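Local coordinates for DUF2235 domain-containing protein (Pseudomonas aeruginosa, PDB 4O5P) that probably hydrolyses membrane phospholipids as Tle1, a type VI secretion effector with an alpha/beta-hydrolase catalytic domain, at residues Asn691-Arg696 with Arg777-Lys782; Ile485-Gly490 with Ala640-Ala645; Lys63-Thr68 with Gly110-Tyr115; Trp182-Leu187 with Asp604-Gly609. One frame throughout, in Å; residues are numbered along the deposited sequence.

Contact 1 of 4, residues Asn691-Arg696 with Arg777-Lys782; sequences NESNKR and REPGDK
With chi1 at 62°, N691 tucks CG between its own backbone N and carbonyl carbon, and this brings its amide up to the D781 carboxylate. D781 sits in the first turn of helix 779-787, which E778 precedes at the N-cap position. The contact joins the start of this helix to strand 692-693, an outer strand of a three-stranded mixed sheet. N691 ND2 gives a hydrogen bond of 2.9 Å to D781 OD1. The bond runs in the amide plane and reaches the syn side of the oxygen, and the two flat groups are turned only 25° apart. The backbone of N691 grips the same turn: its O accepts from G780 N at 3.1 Å. G780, with no side chain, lets the backbone of N691 come close: the CA atoms of G780 and N691 are 4.1 Å apart.

Further along, S693 N donates to R777 O at 2.9 Å, from above the carbonyl plane. S693 OG touches P779 CD at 3.2 Å, while its hydroxyl donates to K695 O within its own segment. The R777 chain runs extended from CG to NE alongside the backbone of residues 693-695. R696 CG lies over one face of the R777 guanidinium, offset toward the rim. The two guanidinium groups are nearly parallel, 15° between planes, but R696 turns its charge to D618 in a salt bridge. P779 also packs on L697 of strand 697-702. At the guanidinium edge, in its plane, R777 NE makes a weak hydrogen bond of 3.4 Å to N694 O.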
# COMPACT_ATOMS: atom_id res chain seq x y z
N ASN A 691 -14.91 -4.83 7.61
CA ASN A 691 -15.76 -3.72 8.02
C ASN A 691 -15.42 -3.21 9.42
O ASN A 691 -15.84 -2.13 9.80
CB ASN A 691 -17.25 -4.12 7.97
CG ASN A 691 -17.58 -5.26 8.91
OD1 ASN A 691 -16.83 -6.22 9.01
ND2 ASN A 691 -18.70 -5.14 9.62
N GLU A 692 -14.65 -4.00 10.17
CA GLU A 692 -14.35 -3.65 11.56
C GLU A 692 -12.99 -2.97 11.69
O GLU A 692 -12.15 -3.08 10.79
CB GLU A 692 -14.38 -4.92 12.44
CG GLU A 692 -15.66 -5.74 12.29
CD GLU A 692 -15.71 -6.91 13.25
OE1 GLU A 692 -14.77 -7.73 13.28
OE2 GLU A 692 -16.71 -7.01 13.99
N SER A 693 -12.76 -2.29 12.81
CA SER A 693 -11.48 -1.66 13.07
C SER A 693 -11.07 -1.90 14.52
O SER A 693 -11.91 -2.25 15.37
CB SER A 693 -11.54 -0.14 12.76
OG SER A 693 -12.66 0.45 13.40
N ASN A 694 -9.78 -1.71 14.83
CA ASN A 694 -9.31 -1.91 16.21
C ASN A 694 -9.58 -0.75 17.14
O ASN A 694 -9.48 -0.88 18.35
CB ASN A 694 -7.81 -2.28 16.25
CG ASN A 694 -6.91 -1.16 15.71
OD1 ASN A 694 -7.34 -0.29 14.94
ND2 ASN A 694 -5.64 -1.20 16.10
N LYS A 695 -9.89 0.41 16.57
CA LYS A 695 -10.24 1.56 17.40
C LYS A 695 -11.51 2.20 16.87
O LYS A 695 -11.92 1.97 15.72
CB LYS A 695 -9.09 2.57 17.43
CG LYS A 695 -8.81 3.21 16.09
CD LYS A 695 -7.66 4.22 16.19
CE LYS A 695 -6.34 3.55 16.53
NZ LYS A 695 -5.29 4.57 16.82
N ARG A 696 -12.15 2.99 17.72
CA ARG A 696 -13.38 3.66 17.37
C ARG A 696 -13.09 4.80 16.41
O ARG A 696 -12.09 5.53 16.57
CB ARG A 696 -14.09 4.18 18.63
CG ARG A 696 -14.49 3.07 19.61
CD ARG A 696 -15.54 3.56 20.59
NE ARG A 696 -14.96 4.44 21.59
CZ ARG A 696 -15.65 5.28 22.36
NH1 ARG A 696 -16.97 5.37 22.25
NH2 ARG A 696 -15.00 6.03 23.24
N ARG A 777 -16.57 0.76 16.10
CA ARG A 777 -15.56 -0.13 15.54
C ARG A 777 -16.07 -0.87 14.30
O ARG A 777 -15.47 -1.84 13.85
CB ARG A 777 -15.08 -1.14 16.58
CG ARG A 777 -14.13 -0.51 17.59
CD ARG A 777 -13.47 -1.54 18.49
NE ARG A 777 -12.65 -0.87 19.50
CZ ARG A 777 -13.15 -0.24 20.56
NH1 ARG A 777 -14.47 -0.22 20.78
NH2 ARG A 777 -12.34 0.36 21.42
N GLU A 778 -17.18 -0.40 13.74
CA GLU A 778 -17.57 -0.91 12.43
C GLU A 778 -17.68 0.24 11.44
O GLU A 778 -18.78 0.53 10.97
CB GLU A 778 -18.88 -1.67 12.49
CG GLU A 778 -18.89 -2.80 13.49
CD GLU A 778 -19.91 -2.54 14.57
OE1 GLU A 778 -19.50 -2.01 15.63
OE2 GLU A 778 -21.11 -2.84 14.33
N PRO A 779 -16.55 0.87 11.11
CA PRO A 779 -16.58 2.02 10.21
C PRO A 779 -17.03 1.64 8.79
O PRO A 779 -17.57 2.49 8.09
CB PRO A 779 -15.13 2.50 10.22
CG PRO A 779 -14.32 1.27 10.51
CD PRO A 779 -15.17 0.50 11.49
N GLY A 780 -16.81 0.40 8.37
CA GLY A 780 -17.27 -0.04 7.06
C GLY A 780 -18.79 0.04 6.93
O GLY A 780 -19.33 0.41 5.87
N ASP A 781 -19.46 -0.31 8.02
CA ASP A 781 -20.92 -0.27 8.11
C ASP A 781 -21.46 1.17 8.00
O ASP A 781 -22.41 1.43 7.25
CB ASP A 781 -21.37 -0.85 9.46
CG ASP A 781 -21.04 -2.33 9.62
OD1 ASP A 781 -20.31 -2.92 8.79
OD2 ASP A 781 -21.50 -2.91 10.63
N LYS A 782 -20.86 2.09 8.76
CA LYS A 782 -21.20 3.52 8.68
C LYS A 782 -20.88 4.14 7.32
O LYS A 782 -21.64 4.97 6.81
CB LYS A 782 -20.44 4.31 9.77
CG LYS A 782 -20.81 3.94 11.21
CD LYS A 782 -22.26 4.33 11.56
CE LYS A 782 -22.61 3.92 12.99
NZ LYS A 782 -23.93 4.44 13.42

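Contact 2 of 4, residues Ile485-Gly490 with Ala640-Ala645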
# COMPACT_ATOMS: atom_id res chain seq x y z
N ILE A 485 12.62 5.02 24.69
CA ILE A 485 12.84 5.71 25.98
C ILE A 485 14.36 5.89 26.22
O ILE A 485 14.81 6.91 26.75
CB ILE A 485 12.17 4.98 27.17
CG1 ILE A 485 10.65 5.06 27.06
CG2 ILE A 485 12.61 5.58 28.50
CD1 ILE A 485 9.93 4.06 27.98
N ASP A 486 15.15 4.89 25.82
CA ASP A 486 16.59 5.04 25.92
C ASP A 486 17.21 5.79 24.75
O ASP A 486 17.87 6.79 24.95
CB ASP A 486 17.30 3.71 26.16
CG ASP A 486 18.78 3.88 26.41
OD1 ASP A 486 19.56 3.88 25.43
OD2 ASP A 486 19.16 4.05 27.59
N ARG A 487 16.99 5.32 23.52
CA ARG A 487 17.68 5.91 22.37
C ARG A 487 17.21 7.33 21.96
O ARG A 487 17.97 8.07 21.36
CB ARG A 487 17.61 4.98 21.15
CG ARG A 487 18.79 4.01 21.00
CD ARG A 487 18.88 2.95 22.12
NE ARG A 487 19.89 1.95 21.76
CZ ARG A 487 20.98 1.66 22.48
NH1 ARG A 487 21.20 2.28 23.64
NH2 ARG A 487 21.84 0.77 22.03
N TYR A 488 15.96 7.68 22.26
CA TYR A 488 15.44 8.99 21.88
C TYR A 488 15.25 9.86 23.12
O TYR A 488 15.70 10.99 23.15
CB TYR A 488 14.09 8.90 21.16
CG TYR A 488 14.11 8.37 19.74
CD1 TYR A 488 15.31 7.98 19.13
CD2 TYR A 488 12.94 8.29 19.00
CE1 TYR A 488 15.32 7.50 17.84
CE2 TYR A 488 12.93 7.82 17.72
CZ TYR A 488 14.13 7.43 17.13
OH TYR A 488 14.14 6.97 15.85
N ALA A 489 14.56 9.33 24.14
CA ALA A 489 14.33 10.16 25.33
C ALA A 489 15.64 10.36 26.08
O ALA A 489 15.82 11.37 26.77
CB ALA A 489 13.28 9.55 26.24
N GLY A 490 16.55 9.39 25.94
CA GLY A 490 17.84 9.46 26.61
C GLY A 490 18.87 10.27 25.85
O GLY A 490 20.06 10.27 26.21
N ALA A 640 20.26 0.05 32.98
CA ALA A 640 20.37 1.47 33.29
C ALA A 640 20.50 2.19 31.96
O ALA A 640 20.58 1.54 30.92
CB ALA A 640 21.61 1.72 34.16
N PRO A 641 20.50 3.54 31.97
CA PRO A 641 20.78 4.29 30.75
C PRO A 641 21.98 3.76 29.96
O PRO A 641 23.04 3.49 30.53
CB PRO A 641 21.06 5.70 31.28
CG PRO A 641 20.11 5.82 32.44
CD PRO A 641 19.99 4.43 33.04
N ASP A 642 21.79 3.59 28.66
CA ASP A 642 22.81 3.05 27.76
C ASP A 642 23.37 1.69 28.12
O ASP A 642 24.41 1.29 27.59
CB ASP A 642 23.98 4.02 27.61
CG ASP A 642 23.91 4.78 26.34
OD1 ASP A 642 23.15 5.76 26.31
OD2 ASP A 642 24.60 4.39 25.37
N ARG A 643 22.69 0.96 29.00
CA ARG A 643 23.16 -0.37 29.39
C ARG A 643 22.10 -1.44 29.16
O ARG A 643 21.19 -1.63 29.98
CB ARG A 643 23.59 -0.37 30.85
CG ARG A 643 24.87 0.39 31.12
CD ARG A 643 25.19 0.36 32.60
NE ARG A 643 26.60 0.66 32.84
CZ ARG A 643 27.30 0.21 33.88
NH1 ARG A 643 26.71 -0.54 34.80
NH2 ARG A 643 28.58 0.53 34.01
N VAL A 644 22.25 -2.16 28.05
CA VAL A 644 21.31 -3.22 27.69
C VAL A 644 21.38 -4.35 28.71
O VAL A 644 22.46 -4.75 29.13
CB VAL A 644 21.61 -3.75 26.28
CG1 VAL A 644 20.69 -4.91 25.92
CG2 VAL A 644 21.43 -2.62 25.26
N ALA A 645 20.22 -4.85 29.15
CA ALA A 645 20.19 -5.97 30.07
C ALA A 645 20.80 -7.21 29.41
O ALA A 645 20.72 -7.36 28.20
CB ALA A 645 18.76 -6.25 30.50
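A type II beta turn, A640 to R643, meets the C-terminal end of helix 469-487 here. The turn follows helix 616-637 and leads into the short strand 643-644. Across the contact, D486 OD2 accepts a hydrogen bond from D642 N, a backbone amide within the turn. The bond measures 2.9 Å and is nearly straight, 171° at the hydrogen. It reaches the syn side of OD2, 18° out of the carboxylate plane. D486 holds CG anti to its backbone N (chi1 -174°), which aims the carboxylate at the turn. The same OD2 rests 3.6 Å from P641 CA.

R487 NH1 meets the other oxygen, D486 OD1, on the anti side, well out of the carboxylate plane, in a salt bridge. K495 is a second cationic partner of OD1. It also forms a salt bridge with D642 OD1, and so probably eases the repulsion between the two acids, whose OD1 atoms lie 4.1 Å apart. R487 starts out away from the turn, but its chain curls back so that the guanidinium approaches it, and its NH2 pairs with D656 of helix 649-657. Y634 of helix 616-637 packs against both D486 and P641. R487 NH1 stays 4.4 Å from D642 OD2, beyond salt-bridge range.

Contact 3 of 4, residues Lys63-Thr68 with Gly110-Tyr115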
# COMPACT_ATOMS: atom_id res chain seq x y z
N LYS A 63 -0.57 -26.38 -23.06
CA LYS A 63 0.10 -25.54 -22.06
C LYS A 63 -0.88 -24.71 -21.24
O LYS A 63 -1.89 -24.23 -21.76
CB LYS A 63 1.14 -24.63 -22.73
CG LYS A 63 0.56 -23.60 -23.69
CD LYS A 63 1.65 -22.78 -24.38
CE LYS A 63 1.02 -21.66 -25.21
NZ LYS A 63 1.95 -21.03 -26.18
N ALA A 64 -0.59 -24.55 -19.95
CA ALA A 64 -1.33 -23.56 -19.17
C ALA A 64 -0.64 -22.22 -19.36
O ALA A 64 0.53 -22.17 -19.77
CB ALA A 64 -1.36 -23.95 -17.71
N ILE A 65 -1.36 -21.14 -19.10
CA ILE A 65 -0.74 -19.83 -19.12
C ILE A 65 -0.48 -19.42 -17.68
O ILE A 65 -1.42 -19.35 -16.88
CB ILE A 65 -1.63 -18.79 -19.84
CG1 ILE A 65 -2.04 -19.34 -21.21
CG2 ILE A 65 -0.90 -17.45 -20.00
CD1 ILE A 65 -2.90 -18.42 -22.00
N HIS A 66 0.79 -19.18 -17.34
CA HIS A 66 1.15 -18.86 -15.97
C HIS A 66 1.56 -17.40 -15.93
O HIS A 66 2.44 -16.98 -16.69
CB HIS A 66 2.29 -19.76 -15.47
CG HIS A 66 1.92 -21.20 -15.31
ND1 HIS A 66 1.41 -21.72 -14.13
CD2 HIS A 66 2.02 -22.25 -16.16
CE1 HIS A 66 1.20 -23.01 -14.27
NE2 HIS A 66 1.57 -23.36 -15.49
N ILE A 67 0.91 -16.62 -15.07
CA ILE A 67 1.09 -15.17 -15.08
C ILE A 67 1.42 -14.63 -13.69
O ILE A 67 0.64 -14.80 -12.76
CB ILE A 67 -0.18 -14.45 -15.54
CG1 ILE A 67 -0.61 -14.92 -16.94
CG2 ILE A 67 0.02 -12.94 -15.51
CD1 ILE A 67 -2.05 -14.57 -17.27
N THR A 68 2.57 -13.98 -13.57
CA THR A 68 2.90 -13.24 -12.36
C THR A 68 2.63 -11.74 -12.55
O THR A 68 3.04 -11.16 -13.57
CB THR A 68 4.38 -13.43 -11.99
OG1 THR A 68 4.66 -14.83 -11.84
CG2 THR A 68 4.70 -12.72 -10.68
N GLY A 110 4.36 -19.87 -22.44
CA GLY A 110 3.19 -19.71 -21.59
C GLY A 110 3.41 -19.04 -20.25
O GLY A 110 2.49 -18.94 -19.43
N ILE A 111 4.64 -18.59 -20.00
CA ILE A 111 4.93 -17.89 -18.76
C ILE A 111 5.17 -16.41 -19.05
O ILE A 111 5.99 -16.06 -19.90
CB ILE A 111 6.15 -18.50 -18.04
CG1 ILE A 111 5.90 -19.97 -17.74
CG2 ILE A 111 6.43 -17.75 -16.75
CD1 ILE A 111 7.07 -20.66 -17.06
N PHE A 112 4.43 -15.55 -18.33
CA PHE A 112 4.48 -14.10 -18.50
C PHE A 112 4.69 -13.43 -17.15
O PHE A 112 4.27 -13.97 -16.12
CB PHE A 112 3.14 -13.59 -19.05
CG PHE A 112 2.82 -14.09 -20.42
CD1 PHE A 112 2.23 -15.34 -20.61
CD2 PHE A 112 3.08 -13.30 -21.54
CE1 PHE A 112 1.94 -15.80 -21.90
CE2 PHE A 112 2.79 -13.75 -22.81
CZ PHE A 112 2.23 -15.00 -23.00
N LYS A 113 5.33 -12.27 -17.13
CA LYS A 113 5.40 -11.48 -15.90
C LYS A 113 5.19 -9.99 -16.18
O LYS A 113 5.57 -9.48 -17.25
CB LYS A 113 6.70 -11.73 -15.11
CG LYS A 113 7.94 -11.01 -15.62
CD LYS A 113 9.17 -11.53 -14.87
CE LYS A 113 10.42 -10.71 -15.18
NZ LYS A 113 11.63 -11.26 -14.47
N TYR A 114 4.56 -9.31 -15.22
CA TYR A 114 4.20 -7.91 -15.38
C TYR A 114 4.50 -7.16 -14.09
O TYR A 114 4.27 -7.69 -12.99
CB TYR A 114 2.71 -7.79 -15.71
CG TYR A 114 2.32 -8.46 -17.01
CD1 TYR A 114 2.47 -7.81 -18.22
CD2 TYR A 114 1.77 -9.74 -17.01
CE1 TYR A 114 2.10 -8.42 -19.42
CE2 TYR A 114 1.39 -10.36 -18.19
CZ TYR A 114 1.56 -9.69 -19.40
OH TYR A 114 1.19 -10.29 -20.57
N TYR A 115 5.01 -5.94 -14.22
CA TYR A 115 5.32 -5.11 -13.06
C TYR A 115 4.53 -3.83 -13.12
O TYR A 115 4.49 -3.17 -14.15
CB TYR A 115 6.82 -4.77 -13.01
CG TYR A 115 7.14 -3.70 -11.99
CD1 TYR A 115 7.26 -4.02 -10.63
CD2 TYR A 115 7.29 -2.37 -12.36
CE1 TYR A 115 7.54 -3.04 -9.68
CE2 TYR A 115 7.56 -1.38 -11.43
CZ TYR A 115 7.68 -1.72 -10.10
OH TYR A 115 7.96 -0.75 -9.17
O HOH W 1 5.74 -15.65 -14.24
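The rings of F112 and Y114 meet isoleucines of the neighbouring strand. I67 CG2 comes to the edge of the Y114 ring, in its plane, 3.9 Å from Y114 CD2. I65 CG2 reaches the F112 ring obliquely, 3.8 Å from F112 CE1. The CG2 branch of each isoleucine lies trans to N, which turns this methyl toward the rings. The F112 edge also lies near H66 O. The Y114 hydroxyl bonds to D155 of helix 139-162, which also packs on I65 and Y114. H66, I111, T68 and K113 point to the other face of the sheet. There H66 ND1 bonds to Y232 of strand 225-236.

The backbones form a ladder of four hydrogen bonds. H66 N to G110 O is 2.7 Å, and F112 N to H66 O is 2.9 Å. T68 N then donates to F112 O at 3.1 Å, and Y114 N to T68 O at 2.9 Å. A water accepts from T68 OG1 and donates to F112 O, giving that carbonyl a second partner. G110 closes helix 104-108 in a Schellman motif, and its O starts the ladder. Its positive phi suits glycine, and the strand of A64 lies close by. The strand axes run 19° from parallel. Strand 62-71 lies between strands 111-116 and 225-236 in the sheet. Such parallel strands joined through helical segments are typical of the central sheet of alpha/beta hydrolases.

Contact 4 of 4, residues Trp182-Leu187 with Asp604-Gly609; sequences WTVSTL and DLLLGG
W182 points its indole edge-on at the loop 604-609. A chi1 of 169° swings the indole away from the backbone N, and NE1 leads toward L605. W182 NE1 donates a hydrogen bond of 2.8 Å to L605 O. The acceptor lies in the ring plane, and the donor lies in the carbonyl plane; the angle at the hydrogen is 166°. The next carbonyl, L606 O, sits at the same edge, 3.6 Å from W182 CD1. G608 CA approaches the ring obliquely, 3.8 Å from W182 CD1. G608 has a positive phi, which favours glycine at this bend.

A water ties the backbones together beside the indole. It donates to W182 O and to L606 O. The L606 side chain sets out away from the strand, yet its CD2 returns to it. L606 CD2 lies 3.7 Å from V184 N and 4.1 Å from V184 CG2, with the two side chains crossing at a slant. T183 lies alongside L606 and points the same way, its OG1 3.9 Å from L606 CD2. An Asx turn shapes the start of the loop: L606 N donates to D604 OD1, from above the carboxylate plane.

The loop links strand 596-604 to strand 609-614. Nearby, V184 packs on M712 and L606 on A714, just before strand 715-723. T183 pairs through its backbone with L191, beyond strand 189-190, and T186 touches helix 803-814.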
# COMPACT_ATOMS: atom_id res chain seq x y z
N TRP A 182 -13.97 9.79 -11.06
CA TRP A 182 -14.50 10.55 -9.93
C TRP A 182 -14.17 12.04 -10.03
O TRP A 182 -13.02 12.42 -10.23
CB TRP A 182 -14.01 10.00 -8.57
CG TRP A 182 -14.31 10.92 -7.40
CD1 TRP A 182 -13.40 11.61 -6.64
CD2 TRP A 182 -15.60 11.25 -6.87
NE1 TRP A 182 -14.05 12.34 -5.67
CE2 TRP A 182 -15.40 12.15 -5.79
CE3 TRP A 182 -16.91 10.89 -7.20
CZ2 TRP A 182 -16.46 12.68 -5.05
CZ3 TRP A 182 -17.96 11.42 -6.47
CH2 TRP A 182 -17.73 12.31 -5.40
N THR A 183 -15.21 12.87 -9.94
CA THR A 183 -15.05 14.30 -9.71
C THR A 183 -16.24 14.92 -8.98
O THR A 183 -17.28 14.28 -8.77
CB THR A 183 -14.79 15.09 -11.01
OG1 THR A 183 -14.26 16.39 -10.68
CG2 THR A 183 -16.08 15.26 -11.83
N VAL A 184 -16.07 16.18 -8.58
CA VAL A 184 -17.15 16.98 -8.02
C VAL A 184 -17.26 18.23 -8.86
O VAL A 184 -16.27 18.91 -9.09
CB VAL A 184 -16.86 17.38 -6.57
CG1 VAL A 184 -18.04 18.11 -5.97
CG2 VAL A 184 -16.52 16.14 -5.74
N SER A 185 -18.47 18.53 -9.35
CA SER A 185 -18.69 19.75 -10.13
C SER A 185 -19.69 20.67 -9.42
O SER A 185 -20.66 20.20 -8.82
CB SER A 185 -19.17 19.43 -11.55
OG SER A 185 -20.57 19.25 -11.59
N THR A 186 -19.44 21.97 -9.52
CA THR A 186 -20.31 23.00 -8.94
C THR A 186 -21.74 22.85 -9.44
O THR A 186 -22.70 23.14 -8.73
CB THR A 186 -19.78 24.40 -9.30
OG1 THR A 186 -19.67 24.53 -10.73
CG2 THR A 186 -18.40 24.62 -8.68
N LEU A 187 -21.89 22.34 -10.66
CA LEU A 187 -23.20 22.22 -11.28
C LEU A 187 -24.01 20.98 -10.87
O LEU A 187 -25.22 21.07 -10.66
CB LEU A 187 -23.04 22.22 -12.80
CG LEU A 187 -24.30 22.50 -13.60
CD1 LEU A 187 -25.00 23.73 -13.05
CD2 LEU A 187 -23.94 22.67 -15.08
N ASP A 604 -9.64 17.50 0.74
CA ASP A 604 -9.75 17.57 -0.71
C ASP A 604 -10.56 16.37 -1.20
O ASP A 604 -10.03 15.27 -1.34
CB ASP A 604 -8.37 17.60 -1.35
CG ASP A 604 -8.41 17.58 -2.86
OD1 ASP A 604 -9.50 17.77 -3.45
OD2 ASP A 604 -7.35 17.36 -3.48
N LEU A 605 -11.84 16.60 -1.45
CA LEU A 605 -12.75 15.52 -1.79
C LEU A 605 -12.53 14.96 -3.20
O LEU A 605 -13.19 14.00 -3.60
CB LEU A 605 -14.20 15.96 -1.57
CG LEU A 605 -14.33 16.24 -0.07
CD1 LEU A 605 -14.74 17.67 0.25
CD2 LEU A 605 -15.21 15.21 0.62
N LEU A 606 -11.58 15.55 -3.94
CA LEU A 606 -11.20 15.05 -5.26
C LEU A 606 -10.26 13.85 -5.15
O LEU A 606 -10.12 13.07 -6.11
CB LEU A 606 -10.56 16.17 -6.10
CG LEU A 606 -11.45 17.34 -6.53
CD1 LEU A 606 -10.72 18.27 -7.48
CD2 LEU A 606 -12.76 16.86 -7.16
N LEU A 607 -9.62 13.70 -3.99
CA LEU A 607 -8.71 12.56 -3.75
C LEU A 607 -9.44 11.23 -3.71
O LEU A 607 -8.82 10.16 -3.77
CB LEU A 607 -7.91 12.75 -2.45
CG LEU A 607 -6.83 13.83 -2.43
CD1 LEU A 607 -6.11 13.87 -1.08
CD2 LEU A 607 -5.83 13.62 -3.56
N GLY A 608 -10.76 11.27 -3.59
CA GLY A 608 -11.57 10.07 -3.66
C GLY A 608 -11.38 9.10 -2.51
O GLY A 608 -11.19 7.89 -2.74
N GLY A 609 -11.46 9.60 -1.28
CA GLY A 609 -11.27 8.73 -0.14
C GLY A 609 -12.10 9.12 1.07
O GLY A 609 -12.72 10.19 1.10
O HOH W 2 -11.35 13.65 -8.70

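Overall arrangement
Along the chain, contact 3 closes first, within the central, mostly parallel sheet of the hydrolase fold. Contacts 4 and 2 follow and cross, since their segments alternate. Contact 1 comes last. Contacts 1 and 2 lie wholly within the C-terminal part of the protein, whereas contact 4 ties residues 182-187 to it over more than 400 residues. Contacts 1 and 4 are the nearest pair, with centres about 24 Å apart. Both border one four-stranded antiparallel sheet, through strands 697-702 and 609-614. Contacts 2 and 3 lie farthest apart, centres about 51 Å, on opposite sides of the chain's centre. None touches another; contacts 2 and 3 belong to distant regions of this single-chain effector.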